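Local coordinates for Cyp101j2 (PDB 5KYO), which probably hydroxylates the monoterpene ether 1,8-cineole as a haem-dependent cytochrome P450 monooxygenase, at residues R294-D299 and E395-I400; V152-A157 and M389-R394; S284-D289 and L308-R313; I303-L308 and F360-K365; E162-R165 and R169-F172. All blocks are in the same frame, centred on the assembly; numbering follows the deposited sequence.

The five contacts illustrate how a P450 helical core is tied together around helix 382-399 and its neighbours. That helix serves interactions 1 and 2, and L286 of interaction 3 touches it at F397, with L286 CD1 3.9 Å from F397 CE2. Interactions 3 and 4 are the closest neighbours, their centres about 9 Å apart; a salt bridge of 2.8 Å from R364 NE to E309 OE2 joins them. Interaction 5, about 16 Å from interaction 1 between centres, meets it through the salt bridge of E162 and R399. The haem is nearest to interaction 3, where F311 touches it, whereas the V153 side chain of interaction 2 stays about 10 Å away.

Interaction 1 (R294-D299 and E395-I400); sequences RAIAAD and EWFARI
I296 lays its CG2 methyl over the middle of the F397 ring, bringing helix 290-298 onto helix 382-399. The carbon stands 3.5 Å from the centroid of the F397 ring and 10° off the ring normal, a CH-pi contact over the face. In I296, CG2 is anti to the backbone N, which directs this methyl to the ring, while CG1 carries CD1 to L286 and A306. The two side chains cross at about a right angle. One residue on, A297 approaches the same ring obliquely through its CA, and A297 CB is also 3.9 Å from F397 CD1. Its small side chain suits the close backbone approach, with 5.8 Å between A297 CA and F397 CA. L286 of helix 273-288 also touches F397, which thus sits where three helices converge. An alanine at F397 removes the ring under the I296 methyl and would probably leave a gap between the two helices. No hydrogen bond crosses this interface; its hold comes from dispersion and shape, with direction supplied by the methyl placed squarely over the ring.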
# COMPACT_ATOMS: atom_id res chain seq x y z
N ARG A 294 -22.78 -10.31 -9.41
CA ARG A 294 -23.88 -10.27 -10.36
C ARG A 294 -24.55 -8.88 -10.44
O ARG A 294 -24.99 -8.46 -11.52
CB ARG A 294 -24.91 -11.35 -10.02
CG ARG A 294 -24.30 -12.76 -9.81
CD ARG A 294 -24.71 -13.78 -10.84
NE ARG A 294 -23.99 -15.05 -10.71
CZ ARG A 294 -24.37 -16.06 -9.93
NH1 ARG A 294 -25.48 -15.97 -9.21
NH2 ARG A 294 -23.65 -17.16 -9.88
N ALA A 295 -24.60 -8.15 -9.33
CA ALA A 295 -25.17 -6.80 -9.38
C ALA A 295 -24.32 -5.87 -10.25
O ALA A 295 -24.83 -5.10 -11.10
CB ALA A 295 -25.33 -6.23 -7.97
N ILE A 296 -23.01 -5.95 -10.05
CA ILE A 296 -22.10 -5.07 -10.79
C ILE A 296 -22.11 -5.43 -12.27
O ILE A 296 -22.03 -4.54 -13.13
CB ILE A 296 -20.66 -5.13 -10.24
CG1 ILE A 296 -20.55 -4.39 -8.89
CG2 ILE A 296 -19.69 -4.51 -11.20
CD1 ILE A 296 -19.17 -4.53 -8.24
N ALA A 297 -22.22 -6.72 -12.57
CA ALA A 297 -22.24 -7.16 -13.97
C ALA A 297 -23.50 -6.68 -14.67
O ALA A 297 -23.43 -6.24 -15.81
CB ALA A 297 -22.13 -8.67 -14.05
N ALA A 298 -24.63 -6.76 -13.98
CA ALA A 298 -25.92 -6.34 -14.53
C ALA A 298 -26.11 -4.83 -14.47
O ALA A 298 -27.08 -4.30 -15.04
CB ALA A 298 -27.08 -7.05 -13.81
N ASP A 299 -25.21 -4.12 -13.79
CA ASP A 299 -25.30 -2.67 -13.62
C ASP A 299 -23.95 -2.06 -13.27
O ASP A 299 -23.61 -1.90 -12.10
CB ASP A 299 -26.33 -2.34 -12.53
CG ASP A 299 -26.53 -0.85 -12.32
OD1 ASP A 299 -26.00 -0.03 -13.11
OD2 ASP A 299 -27.24 -0.49 -11.35
N GLU A 395 -13.41 -2.62 -17.25
CA GLU A 395 -13.01 -3.51 -18.34
C GLU A 395 -13.14 -5.00 -18.01
O GLU A 395 -13.40 -5.79 -18.91
CB GLU A 395 -11.57 -3.22 -18.77
CG GLU A 395 -11.37 -1.80 -19.25
CD GLU A 395 -12.24 -1.44 -20.45
OE1 GLU A 395 -12.65 -2.34 -21.20
OE2 GLU A 395 -12.50 -0.24 -20.66
N TRP A 396 -12.94 -5.39 -16.75
CA TRP A 396 -13.09 -6.79 -16.41
C TRP A 396 -14.56 -7.15 -16.59
O TRP A 396 -14.89 -8.12 -17.28
CB TRP A 396 -12.61 -7.09 -14.96
CG TRP A 396 -12.59 -8.58 -14.69
CD1 TRP A 396 -13.67 -9.39 -14.44
CD2 TRP A 396 -11.45 -9.44 -14.66
NE1 TRP A 396 -13.27 -10.68 -14.27
CE2 TRP A 396 -11.91 -10.75 -14.41
CE3 TRP A 396 -10.08 -9.24 -14.85
CZ2 TRP A 396 -11.05 -11.84 -14.31
CZ3 TRP A 396 -9.23 -10.33 -14.75
CH2 TRP A 396 -9.72 -11.61 -14.48
N PHE A 397 -15.46 -6.37 -16.00
CA PHE A 397 -16.88 -6.74 -16.02
C PHE A 397 -17.49 -6.64 -17.43
O PHE A 397 -18.47 -7.32 -17.71
CB PHE A 397 -17.68 -5.91 -15.02
CG PHE A 397 -17.66 -6.50 -13.64
CD1 PHE A 397 -18.45 -7.60 -13.33
CD2 PHE A 397 -16.81 -6.00 -12.67
CE1 PHE A 397 -18.43 -8.15 -12.06
CE2 PHE A 397 -16.76 -6.55 -11.40
CZ PHE A 397 -17.56 -7.62 -11.09
N ALA A 398 -16.90 -5.84 -18.31
CA ALA A 398 -17.39 -5.80 -19.69
C ALA A 398 -17.13 -7.13 -20.41
O ALA A 398 -17.91 -7.51 -21.29
CB ALA A 398 -16.75 -4.66 -20.47
N ARG A 399 -16.04 -7.80 -20.03
CA ARG A 399 -15.51 -8.95 -20.76
C ARG A 399 -15.69 -10.31 -20.08
O ARG A 399 -15.89 -11.31 -20.77
CB ARG A 399 -14.01 -8.74 -21.04
CG ARG A 399 -13.73 -7.52 -21.93
CD ARG A 399 -12.25 -7.13 -22.08
NE ARG A 399 -12.13 -6.20 -23.21
CZ ARG A 399 -12.43 -4.91 -23.11
NH1 ARG A 399 -12.82 -4.45 -21.93
NH2 ARG A 399 -12.35 -4.09 -24.16
N ILE A 400 -15.56 -10.35 -18.76
CA ILE A 400 -15.74 -11.55 -17.94
C ILE A 400 -16.67 -11.20 -16.79
O ILE A 400 -16.23 -10.99 -15.66
CB ILE A 400 -14.38 -12.11 -17.42
CG1 ILE A 400 -13.39 -12.27 -18.59
CG2 ILE A 400 -14.57 -13.43 -16.67
CD1 ILE A 400 -11.93 -12.45 -18.17

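Interaction 2 (V152-A157 and M389-R394); sequences VVTDLA and MKVVLR
V391, on helix 382-399, meets V153 and T154 of helix 149-164 through three kinds of contact. The first is methyl against methyl and methine: CG1 of V153 approaches V391 CB at 4.0 Å, with the two valines set obliquely to one another. The second is methyl against backbone. V391 holds CG1 opposite its own backbone N (chi1 175°), which sends that branch across to the neighbouring helix, where it lies 3.5 Å from T154 CA. The small valine and threonine side chains allow a close approach, 6.0 Å between T154 CA and V391 CA. The third brings a polar atom against an apolar one, T154 OG1 lying 3.3 Å from V391 CG1. The threonine oxygen needs nothing from the valine, since it is hydrogen-bonded to the carbonyl O of E150 one turn earlier, and so the hydroxyl can sit beside a methyl. Behind the contact, I184 of helix 181-188 packs on V153, while F283 of helix 273-288 touches V392. Helices 149-164, 181-188, 273-288 and 382-399 match by topology the members of the four-helix D-E-I-L bundle that forms the conserved core of cytochromes P450.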
# COMPACT_ATOMS: atom_id res chain seq x y z
N VAL A 152 -3.91 4.75 -20.70
CA VAL A 152 -2.83 3.78 -20.52
C VAL A 152 -3.28 2.56 -19.69
O VAL A 152 -2.99 1.41 -20.05
CB VAL A 152 -1.61 4.46 -19.87
CG1 VAL A 152 -0.62 3.43 -19.41
CG2 VAL A 152 -0.96 5.42 -20.87
N VAL A 153 -4.01 2.80 -18.61
CA VAL A 153 -4.48 1.70 -17.77
C VAL A 153 -5.52 0.93 -18.58
O VAL A 153 -5.52 -0.29 -18.59
CB VAL A 153 -5.08 2.17 -16.43
CG1 VAL A 153 -5.50 0.97 -15.57
CG2 VAL A 153 -4.09 3.01 -15.65
N THR A 154 -6.37 1.64 -19.32
CA THR A 154 -7.42 0.98 -20.09
C THR A 154 -6.84 0.02 -21.13
O THR A 154 -7.26 -1.12 -21.22
CB THR A 154 -8.31 2.01 -20.78
OG1 THR A 154 -9.01 2.76 -19.79
CG2 THR A 154 -9.32 1.33 -21.72
N ASP A 155 -5.87 0.48 -21.92
CA ASP A 155 -5.32 -0.36 -22.98
C ASP A 155 -4.58 -1.57 -22.43
O ASP A 155 -4.61 -2.64 -23.03
CB ASP A 155 -4.36 0.46 -23.87
CG ASP A 155 -5.08 1.54 -24.65
OD1 ASP A 155 -6.32 1.46 -24.78
OD2 ASP A 155 -4.40 2.46 -25.14
N LEU A 156 -3.90 -1.38 -21.30
CA LEU A 156 -3.16 -2.47 -20.67
C LEU A 156 -4.09 -3.55 -20.08
O LEU A 156 -3.90 -4.73 -20.35
CB LEU A 156 -2.26 -1.92 -19.57
CG LEU A 156 -1.32 -2.93 -18.92
CD1 LEU A 156 -0.58 -3.75 -19.97
CD2 LEU A 156 -0.33 -2.20 -18.01
N ALA A 157 -5.07 -3.11 -19.29
CA ALA A 157 -6.10 -3.99 -18.77
C ALA A 157 -6.76 -4.78 -19.87
O ALA A 157 -6.90 -5.98 -19.78
CB ALA A 157 -7.14 -3.19 -18.01
N MET A 389 -8.36 1.14 -10.14
CA MET A 389 -9.44 0.25 -9.71
C MET A 389 -10.67 0.38 -10.60
O MET A 389 -11.25 -0.61 -11.01
CB MET A 389 -9.83 0.56 -8.26
CG MET A 389 -10.90 -0.38 -7.70
SD MET A 389 -10.40 -2.10 -7.79
CE MET A 389 -8.84 -2.06 -6.92
N LYS A 390 -11.04 1.62 -10.91
CA LYS A 390 -12.20 1.90 -11.74
C LYS A 390 -12.07 1.30 -13.14
O LYS A 390 -12.99 0.65 -13.64
CB LYS A 390 -12.42 3.41 -11.85
CG LYS A 390 -13.75 3.77 -12.51
CD LYS A 390 -13.86 5.28 -12.70
CE LYS A 390 -12.81 5.79 -13.67
NZ LYS A 390 -13.00 7.24 -13.96
N VAL A 391 -10.93 1.53 -13.77
CA VAL A 391 -10.73 1.03 -15.13
C VAL A 391 -10.72 -0.49 -15.11
O VAL A 391 -11.28 -1.15 -16.00
CB VAL A 391 -9.41 1.57 -15.75
CG1 VAL A 391 -9.18 0.94 -17.10
CG2 VAL A 391 -9.48 3.07 -15.87
N VAL A 392 -10.10 -1.05 -14.07
CA VAL A 392 -9.96 -2.49 -14.02
C VAL A 392 -11.33 -3.15 -13.84
O VAL A 392 -11.64 -4.12 -14.52
CB VAL A 392 -9.00 -2.94 -12.89
CG1 VAL A 392 -9.17 -4.43 -12.58
CG2 VAL A 392 -7.54 -2.64 -13.29
N LEU A 393 -12.12 -2.60 -12.92
CA LEU A 393 -13.45 -3.11 -12.66
C LEU A 393 -14.30 -2.98 -13.92
O LEU A 393 -15.00 -3.90 -14.28
CB LEU A 393 -14.10 -2.36 -11.50
CG LEU A 393 -13.59 -2.74 -10.10
CD1 LEU A 393 -14.08 -1.72 -9.10
CD2 LEU A 393 -14.02 -4.13 -9.72
N ARG A 394 -14.20 -1.84 -14.60
CA ARG A 394 -15.05 -1.60 -15.76
C ARG A 394 -14.69 -2.53 -16.91
O ARG A 394 -15.57 -3.15 -17.51
CB ARG A 394 -14.97 -0.15 -16.23
CG ARG A 394 -15.64 0.83 -15.28
CD ARG A 394 -15.69 2.24 -15.85
NE ARG A 394 -16.08 3.23 -14.85
CZ ARG A 394 -16.40 4.49 -15.12
NH1 ARG A 394 -16.39 4.92 -16.37
NH2 ARG A 394 -16.75 5.32 -14.14

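Interaction 3 (S284-D289 and L308-R313); sequences SHLAKD and LEFFRR
F310 and L286 both carry their CG opposite the carbonyl carbon (chi1 -79° and -72°), and these torsions bring the far end of the phenylalanine ring from helix 303-313 to the leucine on helix 273-288. H285 instead sets its CG opposite the backbone N, which puts its ring beside the same phenylalanine. The leucine comes at the edge of the F310 ring, near its plane: CD2 is 3.7 Å from CZ of F310. H285 approaches obliquely, its CD2 4.0 Å from F310 CE1. The imidazole has D289 CB over one face and a weak bond from NE2 to D289 OD2, while D289 OD1 caps helix 290-298 at L292 N. Next to F310, E309 and R312 form the ExxR pair of P450 K helices. R312 grips the carboxylate side-on, NE reaching E309 OE1 at 2.8 Å and nearly straight (170°), NH2 reaching E309 OE2 at 2.9 Å, both from above the carboxylate plane. R364 and R367 add further salt bridges to E309. The interhelical contact itself is apolar at F310, whereas the adjoining buried carboxylate is ringed by arginines and would be expected to remain ionised.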
# COMPACT_ATOMS: atom_id res chain seq x y z
N SER A 284 -10.65 -11.47 -5.41
CA SER A 284 -10.99 -12.71 -4.68
C SER A 284 -12.33 -12.54 -3.98
O SER A 284 -13.10 -13.49 -3.87
CB SER A 284 -9.90 -13.13 -3.67
OG SER A 284 -9.65 -12.16 -2.67
N HIS A 285 -12.60 -11.33 -3.51
CA HIS A 285 -13.89 -11.07 -2.88
C HIS A 285 -15.06 -11.19 -3.87
O HIS A 285 -16.08 -11.86 -3.59
CB HIS A 285 -13.93 -9.69 -2.24
CG HIS A 285 -15.23 -9.43 -1.54
ND1 HIS A 285 -15.57 -10.07 -0.36
CD2 HIS A 285 -16.29 -8.66 -1.87
CE1 HIS A 285 -16.79 -9.68 0.00
NE2 HIS A 285 -17.24 -8.83 -0.89
N LEU A 286 -14.92 -10.53 -5.01
CA LEU A 286 -15.90 -10.60 -6.06
C LEU A 286 -16.14 -12.04 -6.44
O LEU A 286 -17.28 -12.44 -6.74
CB LEU A 286 -15.44 -9.79 -7.28
CG LEU A 286 -15.47 -8.26 -7.16
CD1 LEU A 286 -14.68 -7.58 -8.28
CD2 LEU A 286 -16.94 -7.78 -7.12
N ALA A 287 -15.07 -12.82 -6.42
CA ALA A 287 -15.16 -14.23 -6.79
C ALA A 287 -16.06 -15.01 -5.82
O ALA A 287 -16.74 -15.97 -6.21
CB ALA A 287 -13.77 -14.83 -6.85
N LYS A 288 -16.06 -14.59 -4.56
CA LYS A 288 -16.84 -15.29 -3.53
C LYS A 288 -18.23 -14.71 -3.31
O LYS A 288 -19.19 -15.44 -3.00
CB LYS A 288 -16.08 -15.27 -2.20
CG LYS A 288 -14.82 -16.10 -2.19
CD LYS A 288 -15.13 -17.59 -2.18
CE LYS A 288 -13.86 -18.39 -2.00
NZ LYS A 288 -14.09 -19.85 -1.87
N ASP A 289 -18.35 -13.40 -3.45
CA ASP A 289 -19.58 -12.67 -3.13
C ASP A 289 -20.43 -12.61 -4.41
O ASP A 289 -20.37 -11.63 -5.15
CB ASP A 289 -19.22 -11.27 -2.57
CG ASP A 289 -20.42 -10.50 -2.06
OD1 ASP A 289 -21.57 -10.85 -2.41
OD2 ASP A 289 -20.21 -9.50 -1.31
N LEU A 308 -15.46 2.59 -3.57
CA LEU A 308 -15.28 3.22 -2.27
C LEU A 308 -15.35 2.20 -1.14
O LEU A 308 -14.61 2.31 -0.16
CB LEU A 308 -16.32 4.33 -2.09
CG LEU A 308 -16.28 5.41 -3.19
CD1 LEU A 308 -17.31 6.50 -2.93
CD2 LEU A 308 -14.89 6.02 -3.35
N GLU A 309 -16.21 1.18 -1.28
CA GLU A 309 -16.37 0.14 -0.24
C GLU A 309 -15.22 -0.88 -0.25
O GLU A 309 -14.85 -1.41 0.80
CB GLU A 309 -17.73 -0.57 -0.41
CG GLU A 309 -18.01 -1.70 0.59
CD GLU A 309 -18.29 -1.22 2.00
OE1 GLU A 309 -18.02 -0.05 2.30
OE2 GLU A 309 -18.84 -2.01 2.80
N PHE A 310 -14.65 -1.16 -1.42
CA PHE A 310 -13.43 -1.98 -1.50
C PHE A 310 -12.28 -1.28 -0.76
O PHE A 310 -11.51 -1.93 -0.06
CB PHE A 310 -13.02 -2.26 -2.96
CG PHE A 310 -13.83 -3.37 -3.64
CD1 PHE A 310 -13.75 -4.68 -3.20
CD2 PHE A 310 -14.62 -3.08 -4.74
CE1 PHE A 310 -14.50 -5.69 -3.82
CE2 PHE A 310 -15.36 -4.08 -5.37
CZ PHE A 310 -15.30 -5.38 -4.90
N PHE A 311 -12.15 0.04 -0.87
CA PHE A 311 -11.02 0.66 -0.17
C PHE A 311 -11.27 0.71 1.33
O PHE A 311 -10.34 0.53 2.11
CB PHE A 311 -10.69 2.05 -0.73
CG PHE A 311 -9.88 1.99 -2.00
CD1 PHE A 311 -8.60 1.47 -1.99
CD2 PHE A 311 -10.42 2.39 -3.20
CE1 PHE A 311 -7.86 1.39 -3.14
CE2 PHE A 311 -9.69 2.30 -4.38
CZ PHE A 311 -8.40 1.81 -4.35
N ARG A 312 -12.53 0.88 1.75
CA ARG A 312 -12.85 0.80 3.18
C ARG A 312 -12.67 -0.61 3.74
O ARG A 312 -12.13 -0.79 4.83
CB ARG A 312 -14.29 1.25 3.47
CG ARG A 312 -14.62 1.19 4.97
CD ARG A 312 -16.11 0.98 5.23
NE ARG A 312 -16.59 -0.31 4.74
CZ ARG A 312 -16.45 -1.46 5.40
NH1 ARG A 312 -15.81 -1.47 6.55
NH2 ARG A 312 -16.93 -2.59 4.90
N ARG A 313 -13.13 -1.61 3.00
CA ARG A 313 -13.24 -2.98 3.52
C ARG A 313 -11.90 -3.71 3.60
O ARG A 313 -11.69 -4.54 4.49
CB ARG A 313 -14.22 -3.78 2.64
CG ARG A 313 -14.33 -5.30 2.92
CD ARG A 313 -14.70 -5.68 4.36
NE ARG A 313 -14.77 -7.14 4.46
CZ ARG A 313 -13.70 -7.92 4.61
NH1 ARG A 313 -12.50 -7.38 4.72
NH2 ARG A 313 -13.84 -9.23 4.65

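Interaction 4 (I303-L308 and F360-K365); sequences IDDALL and FRLGRK
A306 of helix 303-313 receives L362 and F360 in a partly buried contact between loop and helix, the loop being the irregular segment that precedes the haem-side helix 382-399 and resembles the meander of other P450s. L362 brings the CD2 methyl to the helix backbone, 3.7 Å from A306 CA and 3.9 Å from A306 CB. F360 reaches the carbonyl of the same residue, its CZ lying 3.6 Å from A306 O in an oblique approach. A CG opposite the backbone N (chi1 -168°) carries the F360 ring to A306 and to the rings of F310 and H285. At the margin, a water 2.7 Å from R364 O can bridge it to D305 OD1; D305 is modelled in two conformers and the water has more acceptors near it than protons, so this link is tentative. R364 is probably the second arginine of the family's Glu-Arg-Arg triad, with E309 and R312. The chemistry is therefore divided: alanine's small side chain lets apolar groups come up to the helix backbone, while a D305-R367 salt bridge, perhaps aided by the water, ties the border.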
# COMPACT_ATOMS: atom_id res chain seq x y z
N ILE A 303 -20.17 0.73 -9.97
CA ILE A 303 -18.74 0.52 -9.76
C ILE A 303 -18.11 1.63 -8.91
O ILE A 303 -17.27 1.35 -8.04
CB ILE A 303 -18.02 0.38 -11.11
CG1 ILE A 303 -18.29 -1.02 -11.69
CG2 ILE A 303 -16.54 0.56 -10.94
CD1 ILE A 303 -17.58 -1.32 -13.00
N ASP A 304 -18.54 2.86 -9.13
CA ASP A 304 -18.02 4.01 -8.40
C ASP A 304 -18.16 3.88 -6.87
O ASP A 304 -17.24 4.25 -6.13
CB ASP A 304 -18.71 5.30 -8.88
CG ASP A 304 -18.25 5.73 -10.27
OD1 ASP A 304 -17.17 5.28 -10.72
OD2 ASP A 304 -18.96 6.54 -10.90
N ASP A 305 -19.29 3.34 -6.41
CA ASP A 305 -19.58 3.20 -4.98
C ASP A 305 -18.99 1.90 -4.43
O ASP A 305 -18.59 1.83 -3.28
CB ASP A 305 -21.09 3.25 -4.77
CG ASP A 305 -21.49 3.18 -3.31
OD1 ASP A 305 -21.28 4.18 -2.59
OD2 ASP A 305 -22.03 2.14 -2.90
N ALA A 306 -18.99 0.87 -5.27
CA ALA A 306 -18.37 -0.41 -4.93
C ALA A 306 -16.90 -0.16 -4.68
O ALA A 306 -16.31 -0.70 -3.75
CB ALA A 306 -18.56 -1.42 -6.03
N LEU A 307 -16.31 0.67 -5.52
CA LEU A 307 -14.91 1.07 -5.37
C LEU A 307 -14.63 1.65 -3.98
O LEU A 307 -13.69 1.25 -3.29
CB LEU A 307 -14.57 2.09 -6.45
CG LEU A 307 -13.12 2.47 -6.70
CD1 LEU A 307 -13.01 2.87 -8.18
CD2 LEU A 307 -12.71 3.61 -5.80
N LEU A 308 -15.46 2.59 -3.57
CA LEU A 308 -15.28 3.22 -2.27
C LEU A 308 -15.35 2.20 -1.14
O LEU A 308 -14.61 2.31 -0.16
CB LEU A 308 -16.32 4.33 -2.09
CG LEU A 308 -16.28 5.41 -3.19
CD1 LEU A 308 -17.31 6.50 -2.93
CD2 LEU A 308 -14.89 6.02 -3.35
N PHE A 360 -19.47 -6.29 3.34
CA PHE A 360 -19.35 -5.45 2.15
C PHE A 360 -20.74 -4.95 1.79
O PHE A 360 -21.62 -5.72 1.41
CB PHE A 360 -18.72 -6.23 0.98
CG PHE A 360 -18.30 -5.35 -0.18
CD1 PHE A 360 -19.25 -4.84 -1.05
CD2 PHE A 360 -16.96 -5.03 -0.38
CE1 PHE A 360 -18.90 -4.04 -2.12
CE2 PHE A 360 -16.60 -4.21 -1.47
CZ PHE A 360 -17.57 -3.71 -2.33
N ARG A 361 -20.95 -3.64 1.94
CA ARG A 361 -22.23 -3.01 1.66
C ARG A 361 -22.12 -1.85 0.68
O ARG A 361 -21.33 -0.93 0.88
CB ARG A 361 -22.87 -2.52 2.96
CG ARG A 361 -23.57 -3.61 3.75
CD ARG A 361 -24.07 -3.10 5.09
NE ARG A 361 -24.56 -1.73 5.02
CZ ARG A 361 -24.59 -0.89 6.05
NH1 ARG A 361 -24.17 -1.30 7.25
NH2 ARG A 361 -25.05 0.34 5.90
N LEU A 362 -22.90 -1.90 -0.40
CA LEU A 362 -23.05 -0.75 -1.27
C LEU A 362 -23.90 0.36 -0.63
O LEU A 362 -23.84 1.52 -1.03
CB LEU A 362 -23.69 -1.16 -2.60
CG LEU A 362 -22.93 -2.24 -3.39
CD1 LEU A 362 -23.53 -2.41 -4.78
CD2 LEU A 362 -21.46 -1.84 -3.46
N GLY A 363 -24.70 0.02 0.37
CA GLY A 363 -25.58 1.02 0.95
C GLY A 363 -24.95 2.10 1.83
O GLY A 363 -25.64 3.04 2.23
N ARG A 364 -23.65 1.99 2.10
CA ARG A 364 -23.06 2.69 3.24
C ARG A 364 -23.14 4.21 3.24
O ARG A 364 -22.70 4.88 2.29
CB ARG A 364 -21.60 2.28 3.41
CG ARG A 364 -21.45 0.89 3.94
CD ARG A 364 -20.14 0.71 4.65
NE ARG A 364 -19.93 -0.69 5.00
CZ ARG A 364 -20.17 -1.22 6.20
NH1 ARG A 364 -20.63 -0.46 7.18
NH2 ARG A 364 -19.93 -2.51 6.40
N LYS A 365 -23.68 4.74 4.33
CA LYS A 365 -23.86 6.17 4.52
C LYS A 365 -22.62 6.77 5.17
O LYS A 365 -22.36 7.96 5.04
CB LYS A 365 -25.09 6.43 5.39
CG LYS A 365 -26.39 5.89 4.79
CD LYS A 365 -27.60 6.26 5.63
CE LYS A 365 -28.89 5.82 4.95
NZ LYS A 365 -30.09 6.26 5.71
O HOH W 1 -23.13 4.82 -0.35

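Interaction 5 (E162-R165 and R169-F172); sequences EGFR and RCNF
C170 sets its sulfur over one face of the F164 ring, a cysteine sulfur-aromatic contact. SG stands 4.0 Å from the centroid of the F164 ring, 15° off the normal, and its nearest ring atom is CE1 of F164 at 3.9 Å. A CH-pi contact accompanies it: C170 CB lies 4.1 Å from the same F164 centroid, so methylene and sulfur share one face of the ring. Each residue has its first torsion in the crowded position between backbone N and carbonyl carbon (chi1 47° for F164, 71° for C170), and this turns both groups into the space between the segments. Replacing F164 with an alanine would take away the ring beneath the sulfur, and C170 would probably be left without its aromatic partner and with a gap beside it.

The pair joins a helix to the strand that follows it: the C-terminal part of helix 149-164 is linked by a short turn to strand 169-171, an outer strand of a three-stranded antiparallel sheet, C170 sharing backbone hydrogen bonds with L426. E175 and F176 of helix 172-177 pack against the phenylalanine too.

Polar ties surround the pair. R169 salt-bridges E406, E162 pairs with R399, and R165 O accepts a hydrogen bond from W428 NE1. N171 caps the next helix, its OD1 accepting from H174 N.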
# COMPACT_ATOMS: atom_id res chain seq x y z
N GLU A 162 -7.92 -9.75 -22.72
CA GLU A 162 -8.22 -10.47 -23.95
C GLU A 162 -7.24 -11.61 -24.14
O GLU A 162 -7.57 -12.63 -24.76
CB GLU A 162 -8.20 -9.52 -25.15
CG GLU A 162 -9.36 -8.57 -25.14
CD GLU A 162 -10.70 -9.28 -25.26
OE1 GLU A 162 -10.76 -10.40 -25.81
OE2 GLU A 162 -11.71 -8.71 -24.80
N GLY A 163 -6.05 -11.45 -23.57
CA GLY A 163 -5.01 -12.47 -23.59
C GLY A 163 -5.45 -13.80 -23.01
O GLY A 163 -5.32 -14.83 -23.67
N PHE A 164 -5.98 -13.80 -21.79
CA PHE A 164 -6.32 -15.06 -21.15
C PHE A 164 -7.80 -15.42 -21.17
O PHE A 164 -8.17 -16.51 -20.73
CB PHE A 164 -5.81 -15.10 -19.69
CG PHE A 164 -6.10 -13.86 -18.86
CD1 PHE A 164 -7.39 -13.53 -18.47
CD2 PHE A 164 -5.05 -13.07 -18.41
CE1 PHE A 164 -7.64 -12.41 -17.69
CE2 PHE A 164 -5.29 -11.94 -17.62
CZ PHE A 164 -6.58 -11.61 -17.26
N ARG A 165 -8.65 -14.52 -21.66
CA ARG A 165 -10.09 -14.77 -21.71
C ARG A 165 -10.46 -16.11 -22.36
O ARG A 165 -11.30 -16.85 -21.82
CB ARG A 165 -10.80 -13.60 -22.42
CG ARG A 165 -12.35 -13.70 -22.41
CD ARG A 165 -12.97 -12.52 -23.17
NE ARG A 165 -14.44 -12.47 -23.04
CZ ARG A 165 -15.28 -13.09 -23.86
NH1 ARG A 165 -14.81 -13.83 -24.86
NH2 ARG A 165 -16.60 -12.99 -23.67
N ARG A 169 -9.57 -19.47 -17.55
CA ARG A 169 -8.96 -19.45 -16.24
C ARG A 169 -7.68 -18.63 -16.27
O ARG A 169 -7.06 -18.45 -17.34
CB ARG A 169 -8.65 -20.87 -15.73
CG ARG A 169 -7.53 -21.58 -16.47
CD ARG A 169 -7.48 -23.06 -16.11
NE ARG A 169 -7.02 -23.32 -14.75
CZ ARG A 169 -5.75 -23.52 -14.42
NH1 ARG A 169 -4.82 -23.46 -15.36
NH2 ARG A 169 -5.39 -23.76 -13.16
N CYS A 170 -7.33 -18.08 -15.12
CA CYS A 170 -6.02 -17.44 -14.97
C CYS A 170 -5.59 -17.37 -13.52
O CYS A 170 -6.41 -17.28 -12.60
CB CYS A 170 -6.04 -16.04 -15.57
SG CYS A 170 -6.99 -14.80 -14.63
N ASN A 171 -4.28 -17.38 -13.31
CA ASN A 171 -3.74 -16.95 -12.03
C ASN A 171 -3.84 -15.43 -11.99
O ASN A 171 -3.12 -14.73 -12.72
CB ASN A 171 -2.30 -17.43 -11.84
CG ASN A 171 -1.78 -17.15 -10.44
OD1 ASN A 171 -1.41 -16.02 -10.12
ND2 ASN A 171 -1.74 -18.19 -9.60
N PHE A 172 -4.76 -14.90 -11.19
CA PHE A 172 -5.09 -13.47 -11.25
C PHE A 172 -3.90 -12.60 -10.83
O PHE A 172 -3.59 -11.61 -11.48
CB PHE A 172 -6.31 -13.13 -10.37
CG PHE A 172 -6.66 -11.65 -10.37
CD1 PHE A 172 -7.45 -11.11 -11.38
CD2 PHE A 172 -6.19 -10.81 -9.37
CE1 PHE A 172 -7.76 -9.74 -11.40
CE2 PHE A 172 -6.49 -9.44 -9.38
CZ PHE A 172 -7.29 -8.91 -10.40